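Local atomic coordinates of citrate synthase (Metallosphaera sedula, PDB entry 6ABX), a protein that probably catalyses the condensation of oxaloacetate with acetyl-CoA and water to give citrate and CoA in the tricarboxylic acid cycle. Residues D93-T98 against P124-L129; L146-N151 against V171-H176; S196-S201 against A338-Y343; I292-L297 against I302-D307. One frame throughout, in Å; residues are numbered along the deposited sequence.

Contact 1 comes first along the chain. It closes a 25-residue loop by packing helix 91-105 against helix 112-134. Contact 2 follows in series and joins the start of helix 148-157 to helix 163-174 across 19 residues. The two touch where P124 CG meets H148 CE1 at 3.6 Å. Contact 3 then closes a loop of 136 residues, from helix 198-209 to helix 324-343 near the C-terminal end. Contact 4 is nested inside that loop and folds I302-D307 back on the end of helix 277-297. No two loops cross. Contact 4 still reaches contact 2, where V306 packs on H176. Contacts 1 and 3 both touch the second subunit.

Contact 1: D93-T98 against P124-L129; sequences DILRTT and PTIISL
I126 meets T98 and L95 across a small, fully buried interface between two helices. The nearest CA atoms belong to L95 and I126, 7.4 Å apart.

The cross-helix contacts are apolar on the side of I126. Its CD1 lies 3.5 Å from T98 OG1 and also touches T98 CB. The two side chains run antiparallel as they pass. I126 CG1 stands anti to its carbonyl carbon (chi1 -67°), and the extended chain carries CD1 across to T98. CG2 also borders T98 OG1, at 3.8 Å, and meets L95 CD1 at 4.2 Å.

The polar contacts stay inside each helix. T98 OG1 lies 3.1 Å from I94 O and 3.2 Å from L95 O; either carbonyl could take its one proton. T97 OG1 gives a bond to D93 O at 2.8 Å. The same oxygen takes T97 N from the opposite face of its plane, so two donors of one residue grip it. On the partner helix, S128 OG and S128 N hold P124 O in the same way.

The charged groups lie on the side turned from I126. R96 NH1 forms a salt bridge with D93 OD1 at 3.0 Å, and D93 CA covers one face of the guanidinium. K210 is a second partner of D93 OD1.

Around this pair, helix 76-85 packs on I94, T97 and T98, and helix 198-209 on L95 and R96. S128 rests on helix 148-157. At the dimer interface, S100 of the second subunit hydrogen-bonds T97 and R96.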
loop_
_atom_site.group_PDB
_atom_site.type_symbol
_atom_site.label_atom_id
_atom_site.label_comp_id
_atom_site.label_asym_id
_atom_site.label_seq_id
_atom_site.Cartn_x
_atom_site.Cartn_y
_atom_site.Cartn_z
ATOM N N ASP A 93 9.507 8.311 1.567
ATOM C CA ASP A 93 8.508 9.053 0.827
ATOM C C ASP A 93 8.951 9.243 -0.617
ATOM O O ASP A 93 8.143 9.171 -1.514
ATOM C CB ASP A 93 8.199 10.427 1.435
ATOM C CG ASP A 93 7.551 10.339 2.825
ATOM O OD1 ASP A 93 7.221 9.214 3.257
ATOM O OD2 ASP A 93 7.410 11.412 3.503
ATOM N N ILE A 94 10.250 9.509 -0.838
ATOM C CA ILE A 94 10.743 9.678 -2.171
ATOM C C ILE A 94 10.604 8.351 -2.925
ATOM O O ILE A 94 10.150 8.315 -4.016
ATOM C CB ILE A 94 12.196 10.177 -2.164
ATOM C CG1 ILE A 94 12.290 11.574 -1.548
ATOM C CG2 ILE A 94 12.754 10.166 -3.579
ATOM C CD1 ILE A 94 13.724 12.047 -1.331
ATOM N N LEU A 95 11.002 7.253 -2.283
ATOM C CA LEU A 95 10.942 5.963 -2.947
ATOM C C LEU A 95 9.480 5.564 -3.219
ATOM O O LEU A 95 9.185 5.077 -4.316
ATOM C CB LEU A 95 11.607 4.910 -2.058
ATOM C CG LEU A 95 11.740 3.542 -2.737
ATOM C CD1 LEU A 95 12.685 3.634 -3.913
ATOM C CD2 LEU A 95 12.177 2.454 -1.751
ATOM N N ARG A 96 8.577 5.825 -2.245
ATOM C CA ARG A 96 7.123 5.548 -2.424
ATOM C C ARG A 96 6.660 6.276 -3.694
ATOM O O ARG A 96 5.979 5.711 -4.589
ATOM C CB ARG A 96 6.349 5.971 -1.180
ATOM C CG ARG A 96 4.861 5.636 -1.157
ATOM C CD ARG A 96 4.241 6.324 0.053
ATOM N NE ARG A 96 4.280 7.781 0.014
ATOM C CZ ARG A 96 4.505 8.596 1.014
ATOM N NH1 ARG A 96 4.601 8.127 2.250
ATOM N NH2 ARG A 96 4.554 9.907 0.806
ATOM N N THR A 97 7.000 7.565 -3.787
ATOM C CA THR A 97 6.518 8.417 -4.877
ATOM C C THR A 97 7.114 8.008 -6.234
ATOM O O THR A 97 6.384 7.895 -7.257
ATOM C CB THR A 97 6.785 9.896 -4.612
ATOM O OG1 THR A 97 6.299 10.221 -3.308
ATOM C CG2 THR A 97 6.139 10.721 -5.706
ATOM N N THR A 98 8.414 7.659 -6.267
ATOM C CA THR A 98 9.058 7.302 -7.541
ATOM C C THR A 98 8.629 5.924 -8.052
ATOM O O THR A 98 8.482 5.772 -9.243
ATOM C CB THR A 98 10.590 7.462 -7.485
ATOM O OG1 THR A 98 11.083 6.653 -6.423
ATOM C CG2 THR A 98 11.004 8.890 -7.221
ATOM N N PRO A 124 17.998 0.884 -6.822
ATOM C CA PRO A 124 19.336 1.370 -6.465
ATOM C C PRO A 124 19.712 2.656 -7.187
ATOM O O PRO A 124 20.436 3.500 -6.603
ATOM C CB PRO A 124 20.315 0.239 -6.817
ATOM C CG PRO A 124 19.388 -1.004 -6.765
ATOM C CD PRO A 124 18.040 -0.528 -7.241
ATOM N N THR A 125 19.251 2.832 -8.415
ATOM C CA THR A 125 19.552 4.050 -9.141
ATOM C C THR A 125 18.950 5.264 -8.423
ATOM O O THR A 125 19.565 6.291 -8.258
ATOM C CB THR A 125 19.054 3.958 -10.579
ATOM O OG1 THR A 125 19.511 2.698 -11.094
ATOM C CG2 THR A 125 19.487 5.136 -11.430
ATOM N N ILE A 126 17.720 5.093 -7.959
ATOM C CA ILE A 126 16.993 6.162 -7.222
ATOM C C ILE A 126 17.701 6.439 -5.900
ATOM O O ILE A 126 17.958 7.601 -5.523
ATOM C CB ILE A 126 15.524 5.749 -7.003
ATOM C CG1 ILE A 126 14.765 5.692 -8.335
ATOM C CG2 ILE A 126 14.829 6.642 -5.994
ATOM C CD1 ILE A 126 13.458 4.966 -8.304
ATOM N N ILE A 127 18.037 5.376 -5.154
ATOM C CA ILE A 127 18.655 5.548 -3.863
ATOM C C ILE A 127 19.982 6.305 -4.017
ATOM O O ILE A 127 20.301 7.205 -3.231
ATOM C CB ILE A 127 18.887 4.194 -3.175
ATOM C CG1 ILE A 127 17.535 3.564 -2.822
ATOM C CG2 ILE A 127 19.756 4.356 -1.936
ATOM C CD1 ILE A 127 17.661 2.153 -2.301
ATOM N N SER A 128 20.766 5.868 -4.995
ATOM C CA SER A 128 22.094 6.447 -5.267
ATOM C C SER A 128 21.978 7.953 -5.619
ATOM O O SER A 128 22.764 8.766 -5.098
ATOM C CB SER A 128 22.806 5.627 -6.320
ATOM O OG SER A 128 23.035 4.300 -5.867
ATOM N N LEU A 129 20.995 8.317 -6.446
ATOM C CA LEU A 129 20.762 9.723 -6.791
ATOM C C LEU A 129 20.316 10.533 -5.579
ATOM O O LEU A 129 20.821 11.643 -5.375
ATOM C CB LEU A 129 19.761 9.797 -7.927
ATOM C CG LEU A 129 19.412 11.198 -8.410
ATOM C CD1 LEU A 129 20.662 11.964 -8.815
ATOM C CD2 LEU A 129 18.448 11.043 -9.573
#

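Contact 2: L146-N151 against V171-H176; sequences LSHSEN and VSLMLH
S149 and L173 bring the first turn of helix 148-157 and the last part of helix 163-174 together, with their CA atoms 8.3 Å apart. That spacing leaves the contact to three buried side chains.

L173 does the reaching. Its CG is anti to the carbonyl carbon (chi1 -65°), and the CD1 methyl is the branch that touches the other helix. CD1 lies 3.9 Å from H148 CD2 and 4.0 Å from H148 NE2. It meets the imidazole at the edge and near the ring plane, not over a face. The methyl is therefore set against the CD2-NE2 side of the ring. The ring stacks with F43, which also touches L173.

The second partner of CD1 is S149 OG, at 3.7 Å. This is plain packing of a methyl on an oxygen. The polar need of the hydroxyl is met by a hydrogen bond with OD1 of D170, just before V171-H176. That bond links the two helices right beside the apolar contact. S149 OG also lies at the edge of the H148 ring, in its plane.

Further along the second segment, the H176 ring folds back on the turn before it. Its ND1 gives a nearly straight bond to S172 O (2.8 Å, 170°), with the oxygen in the ring plane. This fixes the rotation of the imidazole. The backbone O of H176 is hydrogen-bonded by R332, which binds oxaloacetate.

The arrangement is helix-to-helix packing in the largely helical citrate synthase fold, with the L173 side chain about 13 Å from the bound citrate.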
loop_
_atom_site.group_PDB
_atom_site.type_symbol
_atom_site.label_atom_id
_atom_site.label_comp_id
_atom_site.label_asym_id
_atom_site.label_seq_id
_atom_site.Cartn_x
_atom_site.Cartn_y
_atom_site.Cartn_z
ATOM N N LEU A 146 28.521 -3.759 -15.073
ATOM C CA LEU A 146 28.784 -4.142 -13.723
ATOM C C LEU A 146 27.629 -4.993 -13.189
ATOM O O LEU A 146 26.523 -4.733 -13.530
ATOM C CB LEU A 146 28.961 -2.880 -12.861
ATOM C CG LEU A 146 30.123 -1.964 -13.234
ATOM C CD1 LEU A 146 30.167 -0.770 -12.266
ATOM C CD2 LEU A 146 31.421 -2.771 -13.174
ATOM N N SER A 147 27.959 -5.910 -12.285
ATOM C CA SER A 147 26.918 -6.663 -11.573
ATOM C C SER A 147 26.201 -5.773 -10.555
ATOM O O SER A 147 26.557 -4.644 -10.319
ATOM C CB SER A 147 27.492 -7.882 -10.936
ATOM O OG SER A 147 27.805 -8.818 -11.988
ATOM N N HIS A 148 25.092 -6.296 -10.045
ATOM C CA HIS A 148 24.149 -5.475 -9.265
ATOM C C HIS A 148 24.865 -4.753 -8.133
ATOM O O HIS A 148 24.650 -3.548 -7.972
ATOM C CB HIS A 148 23.005 -6.339 -8.742
ATOM C CG HIS A 148 22.044 -5.615 -7.894
ATOM N ND1 HIS A 148 20.921 -5.031 -8.420
ATOM C CD2 HIS A 148 22.049 -5.349 -6.557
ATOM C CE1 HIS A 148 20.237 -4.469 -7.428
ATOM N NE2 HIS A 148 20.906 -4.635 -6.290
ATOM N N SER A 149 25.543 -5.500 -7.264
ATOM C CA SER A 149 26.105 -4.891 -6.031
ATOM C C SER A 149 27.315 -4.003 -6.379
ATOM O O SER A 149 27.475 -2.929 -5.776
ATOM C CB SER A 149 26.456 -5.975 -5.044
ATOM O OG SER A 149 25.278 -6.674 -4.638
ATOM N N GLU A 150 28.114 -4.432 -7.356
ATOM C CA GLU A 150 29.270 -3.601 -7.783
ATOM C C GLU A 150 28.752 -2.244 -8.311
ATOM O O GLU A 150 29.273 -1.158 -7.993
ATOM C CB GLU A 150 30.128 -4.310 -8.832
ATOM C CG GLU A 150 31.354 -3.450 -9.110
ATOM C CD GLU A 150 32.495 -3.995 -9.946
ATOM O OE1 GLU A 150 32.335 -5.134 -10.499
ATOM O OE2 GLU A 150 33.535 -3.254 -10.037
ATOM N N ASN A 151 27.706 -2.296 -9.137
ATOM C CA ASN A 151 27.131 -1.104 -9.700
ATOM C C ASN A 151 26.548 -0.189 -8.610
ATOM O O ASN A 151 26.603 1.056 -8.734
ATOM C CB ASN A 151 26.023 -1.413 -10.708
ATOM C CG ASN A 151 25.447 -0.158 -11.305
ATOM O OD1 ASN A 151 26.160 0.541 -12.045
ATOM N ND2 ASN A 151 24.180 0.101 -11.055
ATOM N N VAL A 171 26.077 -9.942 -0.050
ATOM C CA VAL A 171 25.529 -10.755 1.018
ATOM C C VAL A 171 24.488 -9.984 1.842
ATOM O O VAL A 171 23.366 -10.538 2.102
ATOM C CB VAL A 171 26.644 -11.300 1.918
ATOM C CG1 VAL A 171 26.080 -11.997 3.165
ATOM C CG2 VAL A 171 27.556 -12.234 1.154
ATOM N N SER A 172 24.792 -8.735 2.257
ATOM C CA SER A 172 23.855 -7.983 2.999
ATOM C C SER A 172 22.504 -7.808 2.282
ATOM O O SER A 172 21.447 -7.951 2.937
ATOM C CB SER A 172 24.440 -6.643 3.389
ATOM O OG SER A 172 25.708 -6.839 3.958
ATOM N N LEU A 173 22.497 -7.599 0.949
ATOM C CA LEU A 173 21.255 -7.533 0.197
ATOM C C LEU A 173 20.575 -8.910 0.123
ATOM O O LEU A 173 19.343 -8.988 0.368
ATOM C CB LEU A 173 21.523 -6.988 -1.211
ATOM C CG LEU A 173 22.009 -5.541 -1.269
ATOM C CD1 LEU A 173 22.459 -5.189 -2.673
ATOM C CD2 LEU A 173 20.919 -4.598 -0.774
ATOM N N MET A 174 21.327 -10.020 -0.094
ATOM C CA MET A 174 20.663 -11.352 -0.197
ATOM C C MET A 174 19.913 -11.645 1.113
ATOM O O MET A 174 18.788 -12.188 1.142
ATOM C CB MET A 174 21.676 -12.511 -0.454
ATOM C CG MET A 174 22.255 -12.508 -1.839
ATOM S SD MET A 174 23.385 -13.939 -2.193
ATOM C CE MET A 174 24.855 -13.376 -1.381
ATOM N N LEU A 175 20.491 -11.235 2.247
ATOM C CA LEU A 175 19.944 -11.471 3.563
ATOM C C LEU A 175 18.600 -10.772 3.793
ATOM O O LEU A 175 17.891 -11.224 4.697
ATOM C CB LEU A 175 20.903 -11.015 4.658
ATOM C CG LEU A 175 22.188 -11.833 4.777
ATOM C CD1 LEU A 175 23.110 -11.281 5.856
ATOM C CD2 LEU A 175 21.880 -13.271 5.070
ATOM N N HIS A 176 18.287 -9.734 3.016
ATOM C CA HIS A 176 17.060 -8.948 3.125
ATOM C C HIS A 176 15.988 -9.288 2.074
ATOM O O HIS A 176 14.941 -8.648 2.072
ATOM C CB HIS A 176 17.392 -7.460 3.082
ATOM C CG HIS A 176 18.041 -6.958 4.329
ATOM N ND1 HIS A 176 19.399 -7.041 4.533
ATOM C CD2 HIS A 176 17.522 -6.354 5.417
ATOM C CE1 HIS A 176 19.681 -6.517 5.735
ATOM N NE2 HIS A 176 18.538 -6.141 6.322
#

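Contact 3: S196-S201 against A338-Y343; sequences SDIYSS and AHVDEY
I198 and V340 touch across the contact. The neighbouring Y199 ring takes no part in this and packs on K115 and M119 of helix 112-134, with D197 OD2 at its edge, in the ring plane.

The touching groups are aliphatic. I198 CD1 lies 3.7 Å from V340 CG1 and 3.9 Å from V340 CB. The two side chains cross at a slant. In I198, CG1 is anti to the backbone N (chi1 -169°), and the bend at chi2 (61°) turns CD1 toward the valine. V340 offers CG1 to I198 and CG2 to S201, whose CB is 4.3 Å away. The S201 hydroxyl is bonded to C188 O of helix 183-192, while CB meets V340.

D197 is the N-cap of helix 198-209. Its OD2 accepts from S200 N at 3.0 Å, and its OD1 accepts from S200 OG at 2.7 Å. Both donors come from above the carboxylate plane. K210 of the second subunit forms a salt bridge with the same OD1.

The chemistry divides the segment. On the buried side toward helix 324-343, the two segments meet through aliphatic carbons. The capped helix start carries the charge and faces the dimer partner. The lysine of the second subunit and the helix N terminus would both be expected to stabilise the negative form of D197.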
loop_
_atom_site.group_PDB
_atom_site.type_symbol
_atom_site.label_atom_id
_atom_site.label_comp_id
_atom_site.label_asym_id
_atom_site.label_seq_id
_atom_site.Cartn_x
_atom_site.Cartn_y
_atom_site.Cartn_z
ATOM N N SER A 196 -5.252 -5.518 -8.414
ATOM C CA SER A 196 -4.482 -4.358 -8.716
ATOM C C SER A 196 -3.114 -4.775 -9.236
ATOM O O SER A 196 -2.649 -5.902 -9.039
ATOM C CB SER A 196 -4.353 -3.470 -7.502
ATOM O OG SER A 196 -3.847 -2.221 -7.904
ATOM N N ASP A 197 -2.418 -3.835 -9.837
ATOM C CA ASP A 197 -1.152 -4.160 -10.534
ATOM C C ASP A 197 0.018 -4.297 -9.547
ATOM O O ASP A 197 -0.050 -3.889 -8.407
ATOM C CB ASP A 197 -0.877 -3.052 -11.532
ATOM C CG ASP A 197 -0.612 -1.730 -10.854
ATOM O OD1 ASP A 197 -1.597 -1.068 -10.468
ATOM O OD2 ASP A 197 0.586 -1.373 -10.692
ATOM N N ILE A 198 1.133 -4.867 -10.041
ATOM C CA ILE A 198 2.254 -5.198 -9.190
ATOM C C ILE A 198 2.960 -3.940 -8.669
ATOM O O ILE A 198 3.478 -3.954 -7.525
ATOM C CB ILE A 198 3.247 -6.137 -9.926
ATOM C CG1 ILE A 198 4.300 -6.732 -9.000
ATOM C CG2 ILE A 198 3.902 -5.498 -11.139
ATOM C CD1 ILE A 198 3.754 -7.579 -7.887
ATOM N N TYR A 199 2.978 -2.847 -9.427
ATOM C CA TYR A 199 3.540 -1.579 -8.891
ATOM C C TYR A 199 2.723 -1.072 -7.712
ATOM O O TYR A 199 3.320 -0.650 -6.705
ATOM C CB TYR A 199 3.684 -0.493 -9.958
ATOM C CG TYR A 199 4.675 -0.747 -11.063
ATOM C CD1 TYR A 199 6.024 -0.440 -10.935
ATOM C CD2 TYR A 199 4.255 -1.284 -12.274
ATOM C CE1 TYR A 199 6.912 -0.595 -11.991
ATOM C CE2 TYR A 199 5.127 -1.441 -13.336
ATOM C CZ TYR A 199 6.461 -1.097 -13.204
ATOM O OH TYR A 199 7.295 -1.255 -14.279
ATOM N N SER A 200 1.382 -1.101 -7.810
ATOM C CA SER A 200 0.495 -0.745 -6.686
ATOM C C SER A 200 0.834 -1.583 -5.456
ATOM O O SER A 200 0.948 -1.057 -4.337
ATOM C CB SER A 200 -0.947 -0.937 -7.073
ATOM O OG SER A 200 -1.354 0.020 -8.033
ATOM N N SER A 201 1.063 -2.889 -5.670
ATOM C CA SER A 201 1.457 -3.797 -4.529
ATOM C C SER A 201 2.730 -3.302 -3.846
ATOM O O SER A 201 2.782 -3.187 -2.598
ATOM C CB SER A 201 1.631 -5.242 -4.944
ATOM O OG SER A 201 0.390 -5.744 -5.310
ATOM N N ALA A 338 7.757 -11.964 -5.477
ATOM C CA ALA A 338 7.668 -13.411 -5.524
ATOM C C ALA A 338 6.431 -13.868 -4.765
ATOM O O ALA A 338 5.711 -14.762 -5.226
ATOM C CB ALA A 338 8.905 -14.083 -4.990
ATOM N N HIS A 339 6.166 -13.250 -3.618
ATOM C CA HIS A 339 4.993 -13.634 -2.822
ATOM C C HIS A 339 3.694 -13.336 -3.557
ATOM O O HIS A 339 2.730 -14.154 -3.410
ATOM C CB HIS A 339 5.012 -12.976 -1.431
ATOM C CG HIS A 339 5.799 -13.778 -0.463
ATOM N ND1 HIS A 339 5.301 -14.971 0.109
ATOM C CD2 HIS A 339 7.062 -13.635 -0.018
ATOM C CE1 HIS A 339 6.250 -15.492 0.875
ATOM N NE2 HIS A 339 7.336 -14.650 0.853
ATOM N N VAL A 340 3.610 -12.178 -4.229
ATOM C CA VAL A 340 2.429 -11.803 -4.966
ATOM C C VAL A 340 2.244 -12.815 -6.104
ATOM O O VAL A 340 1.139 -13.332 -6.274
ATOM C CB VAL A 340 2.487 -10.342 -5.428
ATOM C CG1 VAL A 340 1.396 -9.969 -6.418
ATOM C CG2 VAL A 340 2.453 -9.396 -4.233
ATOM N N ASP A 341 3.304 -13.062 -6.874
ATOM C CA ASP A 341 3.249 -14.040 -8.024
ATOM C C ASP A 341 2.700 -15.394 -7.556
ATOM O O ASP A 341 1.830 -15.980 -8.219
ATOM C CB ASP A 341 4.607 -14.138 -8.701
ATOM C CG ASP A 341 4.604 -14.800 -10.071
ATOM O OD1 ASP A 341 3.669 -14.568 -10.854
ATOM O OD2 ASP A 341 5.569 -15.485 -10.358
ATOM N N GLU A 342 3.183 -15.877 -6.418
ATOM C CA GLU A 342 2.782 -17.160 -5.885
ATOM C C GLU A 342 1.295 -17.142 -5.526
ATOM O O GLU A 342 0.577 -18.072 -5.894
ATOM C CB GLU A 342 3.656 -17.498 -4.680
ATOM C CG GLU A 342 3.272 -18.757 -3.986
ATOM C CD GLU A 342 4.125 -19.046 -2.774
ATOM O OE1 GLU A 342 4.061 -18.243 -1.787
ATOM O OE2 GLU A 342 4.833 -20.098 -2.804
ATOM N N TYR A 343 0.868 -16.104 -4.806
ATOM C CA TYR A 343 -0.533 -15.965 -4.319
ATOM C C TYR A 343 -1.521 -15.945 -5.476
ATOM O O TYR A 343 -2.619 -16.572 -5.377
ATOM C CB TYR A 343 -0.684 -14.674 -3.507
ATOM C CG TYR A 343 -1.985 -14.598 -2.752
ATOM C CD1 TYR A 343 -2.173 -15.353 -1.617
ATOM C CD2 TYR A 343 -3.001 -13.741 -3.143
ATOM C CE1 TYR A 343 -3.370 -15.343 -0.926
ATOM C CE2 TYR A 343 -4.195 -13.703 -2.453
ATOM C CZ TYR A 343 -4.373 -14.471 -1.321
ATOM O OH TYR A 343 -5.568 -14.461 -0.622
#

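Contact 4: I292-L297 against I302-D307; sequences IGIKIL and IYPNVD
L297 and I302 lean across each other at a slant, while I294 is set nearly perpendicular to Y303 and P304. These two groups hold the loop that follows against the last turn of helix 277-297.

In the first group the side chains meet near their roots. L297 CB and I302 CB are 3.7 Å apart. I302 CG2, anti to its backbone N, turns to the leucine and lies 4.0 Å from L297 CD1. A backbone bond lies beside them. I302 N gives to L297 O at 3.1 Å, with an N-H...O angle of 155°, and meets the oxygen from above the carbonyl plane.

The second group is held by I294. Its CG1 is anti to the carbonyl carbon (chi1 -76°), which brings the long branch over to Y303 and P304. CG1 sits 4.2 Å from Y303 CD1, at an oblique approach to the ring. The same atom is 4.0 Å from P304 CD, and I294 CD1 covers P304 CG. P304 also packs on F251, which binds acetyl-CoA.

N305 ND2 gives a bond to D307 OD1 at 3.0 Å, with the oxygen in the amide plane. It approaches the carboxylate from above its plane. The same nitrogen is hydrogen-bonded to the bound citrate. N218 holds D307 OD2. D307 is predicted to be catalytic, consistent with the loop forming part of the active site; the N305 bond to citrate supports this.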
loop_
_atom_site.group_PDB
_atom_site.type_symbol
_atom_site.label_atom_id
_atom_site.label_comp_id
_atom_site.label_asym_id
_atom_site.label_seq_id
_atom_site.Cartn_x
_atom_site.Cartn_y
_atom_site.Cartn_z
ATOM N N ILE A 292 26.985 -8.074 26.207
ATOM C CA ILE A 292 26.224 -7.712 27.432
ATOM C C ILE A 292 24.755 -8.059 27.260
ATOM O O ILE A 292 24.085 -8.615 28.150
ATOM C CB ILE A 292 26.415 -6.221 27.784
ATOM C CG1 ILE A 292 27.872 -5.888 28.059
ATOM C CG2 ILE A 292 25.518 -5.811 28.943
ATOM C CD1 ILE A 292 28.186 -4.407 27.909
ATOM N N GLY A 293 24.192 -7.705 26.087
ATOM C CA GLY A 293 22.832 -7.991 25.758
ATOM C C GLY A 293 22.485 -9.473 25.827
ATOM O O GLY A 293 21.417 -9.877 26.338
ATOM N N ILE A 294 23.355 -10.295 25.268
ATOM C CA ILE A 294 23.116 -11.690 25.278
ATOM C C ILE A 294 23.189 -12.222 26.725
ATOM O O ILE A 294 22.389 -13.053 27.105
ATOM C CB ILE A 294 24.075 -12.410 24.315
ATOM C CG1 ILE A 294 23.596 -12.193 22.875
ATOM C CG2 ILE A 294 24.198 -13.886 24.670
ATOM C CD1 ILE A 294 24.601 -12.555 21.800
ATOM N N LYS A 295 24.088 -11.711 27.555
ATOM C CA LYS A 295 24.119 -12.205 28.967
ATOM C C LYS A 295 22.848 -11.819 29.737
ATOM O O LYS A 295 22.329 -12.583 30.597
ATOM C CB LYS A 295 25.338 -11.654 29.698
ATOM C CG LYS A 295 26.645 -12.300 29.272
ATOM C CD LYS A 295 27.716 -12.229 30.318
ATOM C CE LYS A 295 28.152 -10.825 30.633
ATOM N NZ LYS A 295 29.337 -10.848 31.528
ATOM N N ILE A 296 22.342 -10.612 29.490
ATOM C CA ILE A 296 21.219 -10.133 30.251
ATOM C C ILE A 296 19.901 -10.644 29.672
ATOM O O ILE A 296 19.039 -11.107 30.417
ATOM C CB ILE A 296 21.237 -8.602 30.389
ATOM C CG1 ILE A 296 22.453 -8.140 31.186
ATOM C CG2 ILE A 296 19.944 -8.121 31.029
ATOM C CD1 ILE A 296 22.657 -6.643 31.122
ATOM N N LEU A 297 19.726 -10.508 28.358
ATOM C CA LEU A 297 18.430 -10.662 27.741
ATOM C C LEU A 297 18.266 -12.066 27.153
ATOM O O LEU A 297 17.148 -12.420 26.847
ATOM C CB LEU A 297 18.269 -9.604 26.642
ATOM C CG LEU A 297 18.509 -8.172 27.097
ATOM C CD1 LEU A 297 18.631 -7.232 25.901
ATOM C CD2 LEU A 297 17.394 -7.740 28.051
ATOM N N ILE A 302 15.562 -12.935 24.222
ATOM C CA ILE A 302 15.777 -11.666 23.503
ATOM C C ILE A 302 17.221 -11.649 22.972
ATOM O O ILE A 302 18.183 -11.745 23.747
ATOM C CB ILE A 302 15.415 -10.471 24.410
ATOM C CG1 ILE A 302 13.913 -10.477 24.717
ATOM C CG2 ILE A 302 15.866 -9.150 23.797
ATOM C CD1 ILE A 302 13.481 -9.415 25.685
ATOM N N TYR A 303 17.370 -11.678 21.628
ATOM C CA TYR A 303 18.691 -11.875 20.978
ATOM C C TYR A 303 18.878 -10.864 19.852
ATOM O O TYR A 303 17.915 -10.211 19.448
ATOM C CB TYR A 303 18.836 -13.290 20.402
ATOM C CG TYR A 303 19.125 -14.363 21.426
ATOM C CD1 TYR A 303 20.426 -14.700 21.773
ATOM C CD2 TYR A 303 18.088 -15.038 22.047
ATOM C CE1 TYR A 303 20.687 -15.687 22.713
ATOM C CE2 TYR A 303 18.331 -16.010 23.005
ATOM C CZ TYR A 303 19.634 -16.348 23.328
ATOM O OH TYR A 303 19.881 -17.319 24.261
ATOM N N PRO A 304 20.096 -10.674 19.338
ATOM C CA PRO A 304 20.312 -9.704 18.273
ATOM C C PRO A 304 19.488 -10.103 17.052
ATOM O O PRO A 304 19.463 -11.278 16.673
ATOM C CB PRO A 304 21.796 -9.721 17.987
ATOM C CG PRO A 304 22.390 -10.400 19.200
ATOM C CD PRO A 304 21.341 -11.331 19.711
ATOM N N ASN A 305 18.853 -9.090 16.476
ATOM C CA ASN A 305 18.077 -9.145 15.236
ATOM C C ASN A 305 18.995 -8.723 14.075
ATOM O O ASN A 305 20.061 -8.167 14.265
ATOM C CB ASN A 305 16.903 -8.165 15.336
ATOM C CG ASN A 305 15.872 -8.370 14.246
ATOM O OD1 ASN A 305 15.396 -9.494 14.053
ATOM N ND2 ASN A 305 15.550 -7.316 13.510
ATOM N N VAL A 306 18.522 -8.927 12.847
ATOM C CA VAL A 306 19.300 -8.501 11.665
ATOM C C VAL A 306 19.687 -7.014 11.755
ATOM O O VAL A 306 20.788 -6.638 11.340
ATOM C CB VAL A 306 18.478 -8.824 10.397
ATOM C CG1 VAL A 306 17.110 -8.153 10.380
ATOM C CG2 VAL A 306 19.272 -8.567 9.138
ATOM N N ASP A 307 18.786 -6.167 12.262
ATOM C CA ASP A 307 19.087 -4.752 12.290
ATOM C C ASP A 307 20.035 -4.342 13.425
ATOM O O ASP A 307 20.332 -3.151 13.517
ATOM C CB ASP A 307 17.866 -3.839 12.358
ATOM C CG ASP A 307 16.841 -4.151 13.427
ATOM O OD1 ASP A 307 17.162 -4.903 14.348
ATOM O OD2 ASP A 307 15.683 -3.635 13.285
#